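PDB 3LHO: putative hydrolase from Shewanella frigidimarina, which is probably an iron-dependent dioxygenase of the 2-oxoadipate dioxygenase/decarboxylase family, expected to convert 2-oxoadipate to 2-hydroxyglutarate. Local coordinates for residues A[28-33]-A[184-189]; A[40-45]-A[59-64]; A[83-86]-A[92-95]. All coordinates share one frame; numbering follows the deposited sequence.

Interaction 1. Residues A[28-33]-A[184-189]; sequences HQLLGH and QALKQA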
loop_
_atom_site.group_PDB
_atom_site.type_symbol
_atom_site.label_atom_id
_atom_site.label_comp_id
_atom_site.label_asym_id
_atom_site.label_seq_id
_atom_site.Cartn_x
_atom_site.Cartn_y
_atom_site.Cartn_z
ATOM N N HIS A 28 6.618 -12.253 -8.322
ATOM C CA HIS A 28 7.441 -12.731 -7.201
ATOM C C HIS A 28 8.168 -14.026 -7.598
ATOM O O HIS A 28 9.369 -14.135 -7.425
ATOM C CB HIS A 28 6.586 -12.954 -5.939
ATOM C CG HIS A 28 7.387 -13.282 -4.712
ATOM N ND1 HIS A 28 7.780 -14.574 -4.402
ATOM C CD2 HIS A 28 7.863 -12.493 -3.711
ATOM C CE1 HIS A 28 8.470 -14.560 -3.267
ATOM N NE2 HIS A 28 8.527 -13.311 -2.824
ATOM N N GLN A 29 7.428 -14.996 -8.131
ATOM C CA GLN A 29 8.015 -16.239 -8.637
ATOM C C GLN A 29 9.042 -15.973 -9.760
ATOM O O GLN A 29 10.154 -16.516 -9.727
ATOM C CB GLN A 29 6.904 -17.213 -9.088
ATOM C CG GLN A 29 7.371 -18.593 -9.548
ATOM C CD GLN A 29 8.143 -19.363 -8.482
ATOM O OE1 GLN A 29 7.912 -19.196 -7.286
ATOM N NE2 GLN A 29 9.064 -20.211 -8.919
ATOM N N LEU A 30 8.695 -15.126 -10.726
ATOM C CA LEU A 30 9.616 -14.776 -11.818
ATOM C C LEU A 30 10.979 -14.227 -11.350
ATOM O O LEU A 30 12.031 -14.671 -11.821
ATOM C CB LEU A 30 8.954 -13.762 -12.744
ATOM C CG LEU A 30 9.731 -13.213 -13.952
ATOM C CD1 LEU A 30 9.800 -14.273 -15.051
ATOM C CD2 LEU A 30 9.083 -11.937 -14.533
ATOM N N LEU A 31 10.958 -13.248 -10.442
ATOM C CA LEU A 31 12.150 -12.566 -9.990
ATOM C C LEU A 31 12.974 -13.350 -8.961
ATOM O O LEU A 31 14.204 -13.239 -8.911
ATOM C CB LEU A 31 11.762 -11.183 -9.409
ATOM C CG LEU A 31 11.215 -10.157 -10.403
ATOM C CD1 LEU A 31 10.818 -8.827 -9.699
ATOM C CD2 LEU A 31 12.224 -9.901 -11.487
ATOM N N GLY A 32 12.308 -14.137 -8.135
ATOM C CA GLY A 32 12.971 -14.834 -7.031
ATOM C C GLY A 32 13.167 -16.324 -7.265
ATOM O O GLY A 32 13.858 -16.971 -6.493
ATOM N N HIS A 33 12.536 -16.870 -8.308
ATOM C CA HIS A 33 12.650 -18.281 -8.666
ATOM C C HIS A 33 12.241 -19.185 -7.491
ATOM O O HIS A 33 12.765 -20.286 -7.335
ATOM C CB HIS A 33 14.081 -18.614 -9.132
ATOM C CG HIS A 33 14.721 -17.549 -9.979
ATOM N ND1 HIS A 33 14.337 -17.294 -11.280
ATOM C CD2 HIS A 33 15.732 -16.687 -9.712
ATOM C CE1 HIS A 33 15.084 -16.323 -11.778
ATOM N NE2 HIS A 33 15.933 -15.932 -10.844
ATOM N N GLN A 184 12.072 -4.305 -18.337
ATOM C CA GLN A 184 12.169 -5.037 -19.597
ATOM C C GLN A 184 11.846 -6.520 -19.375
ATOM O O GLN A 184 11.096 -7.095 -20.156
ATOM C CB GLN A 184 13.540 -4.837 -20.258
ATOM C CG GLN A 184 13.637 -5.298 -21.720
ATOM C CD GLN A 184 12.521 -4.724 -22.596
ATOM O OE1 GLN A 184 12.205 -3.531 -22.530
ATOM N NE2 GLN A 184 11.888 -5.584 -23.381
ATOM N N ALA A 185 12.361 -7.120 -18.297
ATOM C CA ALA A 185 12.075 -8.534 -17.969
ATOM C C ALA A 185 10.580 -8.758 -17.728
ATOM O O ALA A 185 10.030 -9.817 -18.044
ATOM C CB ALA A 185 12.870 -8.994 -16.729
ATOM N N LEU A 186 9.943 -7.779 -17.099
ATOM C CA LEU A 186 8.521 -7.874 -16.812
ATOM C C LEU A 186 7.725 -7.854 -18.120
ATOM O O LEU A 186 6.834 -8.670 -18.312
ATOM C CB LEU A 186 8.072 -6.713 -15.935
ATOM C CG LEU A 186 8.705 -6.664 -14.545
ATOM C CD1 LEU A 186 8.168 -5.449 -13.797
ATOM C CD2 LEU A 186 8.458 -7.975 -13.812
ATOM N N LYS A 187 8.049 -6.913 -18.992
ATOM C CA LYS A 187 7.360 -6.838 -20.303
ATOM C C LYS A 187 7.595 -8.093 -21.156
ATOM O O LYS A 187 6.647 -8.624 -21.738
ATOM C CB LYS A 187 7.770 -5.582 -21.057
ATOM C CG LYS A 187 7.142 -4.332 -20.453
ATOM C CD LYS A 187 8.102 -3.180 -20.413
ATOM C CE LYS A 187 8.184 -2.446 -21.690
ATOM N NZ LYS A 187 9.007 -1.260 -21.516
ATOM N N GLN A 188 8.837 -8.571 -21.200
ATOM C CA GLN A 188 9.177 -9.820 -21.913
ATOM C C GLN A 188 8.403 -11.030 -21.362
ATOM O O GLN A 188 8.021 -11.920 -22.129
ATOM C CB GLN A 188 10.679 -10.096 -21.868
ATOM C CG GLN A 188 11.493 -9.220 -22.835
ATOM C CD GLN A 188 13.006 -9.344 -22.638
ATOM O OE1 GLN A 188 13.487 -10.123 -21.805
ATOM N NE2 GLN A 188 13.761 -8.556 -23.397
ATOM N N ALA A 189 8.132 -11.047 -20.056
ATOM C CA ALA A 189 7.328 -12.128 -19.441
ATOM C C ALA A 189 5.806 -11.934 -19.606
ATOM O O ALA A 189 5.007 -12.750 -19.117
ATOM C CB ALA A 189 7.687 -12.276 -17.945
#

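Interaction 2. Residues A[40-45]-A[59-64]; sequences DHIALR and KHFTSI. With NI (nickel (II) ion), chain B.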
loop_
_atom_site.group_PDB
_atom_site.type_symbol
_atom_site.label_atom_id
_atom_site.label_comp_id
_atom_site.label_asym_id
_atom_site.label_seq_id
_atom_site.Cartn_x
_atom_site.Cartn_y
_atom_site.Cartn_z
ATOM N N ASP A 40 11.106 -3.308 -0.547
ATOM C CA ASP A 40 11.429 -1.945 -0.111
ATOM C C ASP A 40 10.411 -1.433 0.916
ATOM O O ASP A 40 10.775 -0.825 1.937
ATOM C CB ASP A 40 11.395 -0.976 -1.316
ATOM C CG ASP A 40 11.759 0.443 -0.922
ATOM O OD1 ASP A 40 12.924 0.650 -0.557
ATOM O OD2 ASP A 40 10.890 1.350 -0.877
ATOM N N HIS A 41 9.132 -1.674 0.614
ATOM C CA HIS A 41 8.036 -1.214 1.463
ATOM C C HIS A 41 6.735 -1.892 1.172
ATOM O O HIS A 41 6.604 -2.583 0.132
ATOM C CB HIS A 41 7.871 0.343 1.419
ATOM C CG HIS A 41 7.381 0.918 0.117
ATOM N ND1 HIS A 41 8.241 1.329 -0.888
ATOM C CD2 HIS A 41 6.125 1.264 -0.295
ATOM C CE1 HIS A 41 7.537 1.855 -1.874
ATOM N NE2 HIS A 41 6.258 1.844 -1.530
ATOM N N ILE A 42 5.816 -1.754 2.141
ATOM C CA ILE A 42 4.376 -1.913 1.967
ATOM C C ILE A 42 3.686 -0.562 2.239
ATOM O O ILE A 42 4.274 0.382 2.838
ATOM C CB ILE A 42 3.766 -3.092 2.840
ATOM C CG1 ILE A 42 3.929 -2.807 4.337
ATOM C CG2 ILE A 42 4.422 -4.435 2.486
ATOM C CD1 ILE A 42 2.721 -2.817 5.127
ATOM N N ALA A 43 2.474 -0.428 1.707
ATOM C CA ALA A 43 1.682 0.798 1.882
ATOM C C ALA A 43 0.310 0.419 2.394
ATOM O O ALA A 43 -0.338 -0.481 1.805
ATOM C CB ALA A 43 1.543 1.555 0.548
ATOM N N LEU A 44 -0.137 1.092 3.452
ATOM C CA LEU A 44 -1.477 0.926 4.015
ATOM C C LEU A 44 -2.197 2.263 4.051
ATOM O O LEU A 44 -1.540 3.311 4.055
ATOM C CB LEU A 44 -1.381 0.332 5.431
ATOM C CG LEU A 44 -0.610 -0.953 5.635
ATOM C CD1 LEU A 44 -0.496 -1.232 7.170
ATOM C CD2 LEU A 44 -1.289 -2.166 4.947
ATOM N N ARG A 45 -3.530 2.229 4.082
ATOM C CA ARG A 45 -4.352 3.443 3.984
ATOM C C ARG A 45 -5.417 3.432 5.058
ATOM O O ARG A 45 -5.878 2.387 5.435
ATOM C CB ARG A 45 -5.089 3.425 2.666
ATOM C CG ARG A 45 -4.163 3.519 1.459
ATOM C CD ARG A 45 -4.967 3.530 0.208
ATOM N NE ARG A 45 -4.157 3.976 -0.915
ATOM C CZ ARG A 45 -4.598 4.228 -2.143
ATOM N NH1 ARG A 45 -5.871 4.068 -2.452
ATOM N NH2 ARG A 45 -3.744 4.655 -3.072
ATOM N N LYS A 59 0.418 0.722 15.353
ATOM C CA LYS A 59 0.680 -0.085 16.551
ATOM C C LYS A 59 0.937 -1.549 16.208
ATOM O O LYS A 59 1.623 -2.259 16.952
ATOM C CB LYS A 59 -0.468 0.014 17.570
ATOM C CG LYS A 59 -0.424 1.235 18.458
ATOM C CD LYS A 59 0.630 1.091 19.548
ATOM C CE LYS A 59 0.595 2.296 20.476
ATOM N NZ LYS A 59 1.820 2.336 21.339
ATOM N N HIS A 60 0.376 -2.008 15.094
ATOM C CA HIS A 60 0.632 -3.385 14.625
ATOM C C HIS A 60 2.081 -3.569 14.255
ATOM O O HIS A 60 2.570 -4.678 14.215
ATOM C CB HIS A 60 -0.316 -3.779 13.484
ATOM C CG HIS A 60 -1.727 -3.915 13.939
ATOM N ND1 HIS A 60 -2.298 -5.141 14.229
ATOM C CD2 HIS A 60 -2.660 -2.982 14.251
ATOM C CE1 HIS A 60 -3.520 -4.951 14.690
ATOM N NE2 HIS A 60 -3.766 -3.658 14.723
ATOM N N PHE A 61 2.781 -2.460 13.997
ATOM C CA PHE A 61 4.188 -2.539 13.613
ATOM C C PHE A 61 5.130 -2.081 14.748
ATOM O O PHE A 61 6.180 -2.704 14.984
ATOM C CB PHE A 61 4.381 -1.736 12.352
ATOM C CG PHE A 61 3.563 -2.224 11.183
ATOM C CD1 PHE A 61 2.277 -1.754 10.961
ATOM C CD2 PHE A 61 4.068 -3.196 10.344
ATOM C CE1 PHE A 61 1.525 -2.206 9.904
ATOM C CE2 PHE A 61 3.345 -3.666 9.278
ATOM C CZ PHE A 61 2.066 -3.195 9.048
ATOM N N THR A 62 4.785 -1.004 15.441
ATOM C CA THR A 62 5.641 -0.496 16.518
ATOM C C THR A 62 5.684 -1.492 17.672
ATOM O O THR A 62 6.677 -1.572 18.372
ATOM C CB THR A 62 5.210 0.858 17.027
ATOM O OG1 THR A 62 3.857 0.771 17.503
ATOM C CG2 THR A 62 5.355 1.905 15.936
ATOM N N SER A 63 4.658 -2.324 17.797
ATOM C CA SER A 63 4.649 -3.333 18.841
ATOM C C SER A 63 5.657 -4.472 18.602
ATOM O O SER A 63 5.967 -5.207 19.532
ATOM C CB SER A 63 3.247 -3.886 18.964
ATOM O OG SER A 63 2.953 -4.681 17.827
ATOM N N ILE A 64 6.159 -4.633 17.374
ATOM C CA ILE A 64 7.115 -5.686 17.044
ATOM C C ILE A 64 8.439 -5.098 16.509
ATOM O O ILE A 64 9.146 -5.736 15.704
ATOM C CB ILE A 64 6.530 -6.688 16.028
ATOM C CG1 ILE A 64 6.035 -5.977 14.739
ATOM C CG2 ILE A 64 5.372 -7.486 16.667
ATOM C CD1 ILE A 64 5.599 -6.912 13.679
HETATM NI NI NI B . 4.787 2.708 -2.811
HETATM O O HOH W 1 3.669 4.281 -4.265
HETATM O O HOH W 2 5.952 4.365 -3.024
HETATM O O HOH W 3 4.076 4.306 -1.326
#

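Interaction 3. Residues A[83-86]-A[92-95]; sequences HFEH and PKVF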
loop_
_atom_site.group_PDB
_atom_site.type_symbol
_atom_site.label_atom_id
_atom_site.label_comp_id
_atom_site.label_asym_id
_atom_site.label_seq_id
_atom_site.Cartn_x
_atom_site.Cartn_y
_atom_site.Cartn_z
ATOM N N HIS A 83 6.331 6.973 7.693
ATOM C CA HIS A 83 6.954 5.695 7.446
ATOM C C HIS A 83 7.716 5.236 8.673
ATOM O O HIS A 83 8.140 6.052 9.503
ATOM C CB HIS A 83 7.782 5.688 6.128
ATOM C CG HIS A 83 9.250 5.888 6.308
ATOM N ND1 HIS A 83 9.864 7.122 6.182
ATOM C CD2 HIS A 83 10.236 4.993 6.557
ATOM C CE1 HIS A 83 11.169 6.969 6.385
ATOM N NE2 HIS A 83 11.421 5.681 6.608
ATOM N N PHE A 84 7.796 3.894 8.787
ATOM C CA PHE A 84 8.404 3.177 9.894
ATOM C C PHE A 84 9.476 2.223 9.367
ATOM O O PHE A 84 9.310 1.623 8.295
ATOM C CB PHE A 84 7.336 2.392 10.697
ATOM C CG PHE A 84 6.201 3.250 11.179
ATOM C CD1 PHE A 84 5.172 3.614 10.294
ATOM C CD2 PHE A 84 6.174 3.730 12.471
ATOM C CE1 PHE A 84 4.152 4.441 10.700
ATOM C CE2 PHE A 84 5.137 4.567 12.910
ATOM C CZ PHE A 84 4.113 4.916 12.012
ATOM N N GLU A 85 10.555 2.088 10.150
ATOM C CA GLU A 85 11.700 1.246 9.840
ATOM C C GLU A 85 11.979 0.240 10.964
ATOM O O GLU A 85 11.762 0.549 12.156
ATOM C CB GLU A 85 12.940 2.110 9.650
ATOM C CG GLU A 85 12.845 2.985 8.405
ATOM C CD GLU A 85 14.029 3.915 8.224
ATOM O OE1 GLU A 85 15.033 3.780 8.968
ATOM O OE2 GLU A 85 13.927 4.798 7.334
ATOM N N HIS A 86 12.396 -0.964 10.558
ATOM C CA HIS A 86 12.691 -2.070 11.473
ATOM C C HIS A 86 14.236 -2.190 11.581
ATOM O O HIS A 86 14.957 -1.821 10.629
ATOM C CB HIS A 86 12.061 -3.354 10.947
ATOM C CG HIS A 86 12.099 -4.495 11.904
ATOM N ND1 HIS A 86 13.193 -5.322 12.030
ATOM C CD2 HIS A 86 11.171 -4.959 12.779
ATOM C CE1 HIS A 86 12.937 -6.255 12.937
ATOM N NE2 HIS A 86 11.715 -6.057 13.410
ATOM N N PRO A 92 10.627 -4.873 5.261
ATOM C CA PRO A 92 10.209 -3.725 4.507
ATOM C C PRO A 92 10.016 -2.470 5.363
ATOM O O PRO A 92 9.637 -2.559 6.531
ATOM C CB PRO A 92 8.865 -4.192 3.912
ATOM C CG PRO A 92 8.419 -5.313 4.746
ATOM C CD PRO A 92 9.657 -5.978 5.206
ATOM N N LYS A 93 10.210 -1.291 4.791
ATOM C CA LYS A 93 9.654 -0.126 5.374
ATOM C C LYS A 93 8.138 -0.207 5.292
ATOM O O LYS A 93 7.596 -0.805 4.392
ATOM C CB LYS A 93 10.106 1.166 4.635
ATOM C CG LYS A 93 11.604 1.371 4.602
ATOM C CD LYS A 93 11.906 2.642 3.817
ATOM C CE LYS A 93 13.310 2.682 3.324
ATOM N NZ LYS A 93 13.446 1.732 2.183
ATOM N N VAL A 94 7.478 0.466 6.220
ATOM C CA VAL A 94 6.042 0.511 6.319
ATOM C C VAL A 94 5.562 1.960 6.178
ATOM O O VAL A 94 5.897 2.839 6.958
ATOM C CB VAL A 94 5.549 -0.146 7.637
ATOM C CG1 VAL A 94 4.017 0.066 7.791
ATOM C CG2 VAL A 94 5.968 -1.620 7.655
ATOM N N PHE A 95 4.824 2.189 5.112
ATOM C CA PHE A 95 4.293 3.483 4.795
ATOM C C PHE A 95 2.788 3.451 5.103
ATOM O O PHE A 95 2.054 2.586 4.558
ATOM C CB PHE A 95 4.507 3.748 3.322
ATOM C CG PHE A 95 4.120 5.127 2.901
ATOM C CD1 PHE A 95 4.973 6.210 3.103
ATOM C CD2 PHE A 95 2.864 5.337 2.294
ATOM C CE1 PHE A 95 4.593 7.522 2.709
ATOM C CE2 PHE A 95 2.467 6.603 1.893
ATOM C CZ PHE A 95 3.343 7.721 2.099
HETATM O O HOH W 4 12.529 -1.298 7.720
#

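Interaction 1. Residues A[28-33]-A[184-189]
L30 reaches from helix 22-32 to the C-terminal end of helix 179-188 and meets A189 and L186 there. Its CB already points at the other helix but lies 5.6 Å from the CB of A189, so the branch has to bridge the gap. CG is set anti to the backbone nitrogen (chi1 179°), which carries the isopropyl group straight outward and brings CG to 4.6 Å from A189 CB. Both methyls then make contact. CD1 lies 4.1 Å from A189 CB. CD2 does most of the work: it approaches A189 CB at 3.7 Å and, roughly at right angles to this, the CD2 methyl of L186 at 4.1 Å. The same L30 methyl comes 4.2 Å from the O of A185, a carbonyl already engaged by A189 N in the last helical turn. Deeper in, L31 and L186 both lean on F236 of strand 235-239, so the two helix ends share a floor in the main sheet. No hydrogen bond or charge pair joins the segments, they bury only 160 Å² between them, and A189 stays exposed to solvent. The contact is purely apolar, without directional bonds, and being small and partly exposed is likely to add only modestly to how the helix ends sit.

Interaction 2. Residues A[40-45]-A[59-64]
The ring of F61, on helix 54-62, drives into strand 39-47 and meets the branches of L44 and I42 coming from the opposite direction. Its CG stands anti to the carbonyl carbon (chi1 -60°), which throws the ring off the helix so that CE1 and CZ lead. CE1 touches L44 CD1 at 3.5 Å, while CZ lies 4.0 Å from I42 CD1; both methyls approach the ring obliquely. I42 makes its contact with a strained side chain. Its CG1 is wedged between the backbone nitrogen and the carbonyl carbon, and chi2, at 124°, is close to eclipsed, which directs CD1 to the CZ of F61. V94, I130 and L9 also pack on F61, and F10 and L13 on I42. These neighbours make the contact part of a buried apolar cluster; no hydrogen bond crosses between the segments.

The ring of H41 lies on the metal side of the strand and binds nickel through NE2 at 2.1 Å. Its ND1 donates to D40 OD2 at 2.6 Å, nearly straight at 171°. The carboxylate accepts in the plane of the imidazole with its anti lone pair, fixing the rotation of the ring about the metal bond. D40 OD1 is held in turn by R239. H165 and E235 complete the protein ligands, and three waters take the remaining face of the metal. D40 and H41 both face T167 in a classic beta bulge. The arrangement, helix on one face of a strand and a two-histidine, one-carboxylate metal site on the other, is consistent with the beta-alpha-beta-beta-beta module of the vicinal oxygen chelate (glyoxalase) fold.

Interaction 3. Residues A[83-86]-A[92-95]
F84 and V94 exchange two backbone hydrogen bonds, F84 N to V94 O at 2.8 Å and V94 N to F84 O at 3.0 Å, making them a hydrogen-bonded antiparallel pair. H83 and F95 form the next, non-hydrogen-bonded pair; H83 CA also makes a CA-H...O contact to V94 O (3.1 Å). On its face of the sheet, H83 lies alongside K93, its CD2 4.0 Å from K93 CD, and its CB comes obliquely to the F95 ring, 4.2 Å from CD1. On the other face the CB atoms of F84 and V94 sit 4.4 Å apart. The two segments are the arms of a beta hairpin formed by strands 79-85 and 93-99, and toward the turn a water accepts from H86 N and bonds weakly to P92 O.

Beyond this shell, H83 NE2 donates to E85 OE2 (2.8 Å, 169°); the acceptor lies in the imidazole plane, while the donor is tilted 23° out of the carboxylate plane on its anti side. ND1 is bonded to Y72 OH, so both ring nitrogens are satisfied and the imidazole is fixed in rotation. With an alanine here, Y72 OH would probably lose its ND1 partner and E85 OE2 its NE2 donor, and a gap would open beside the K93 methylenes. The K93 chain bends at its end, and its ammonium end points to the D40 carboxylate, its salt-bridge partner. On the opposite face, F84 is covered by A58 and T62 of helix 54-62.

From the N terminus, the chain leaves helix 22-32 at residues 28-33 and meets it again at 184-189, so interaction 1 closes a long loop that encloses the other two. Inside it, interaction 2 closes a short loop between strand 39-47 and helix 54-62, and interaction 3 then closes the hairpin of strands 79-85 and 93-99; these two follow in series without crossing. They also join side by side, through probable hydrogen bonds L44 N to F95 O and I42 O to F95 N. Interaction 1 stands apart, its centre about 25 Å from that of interaction 3, and ties two helix ends together at the periphery.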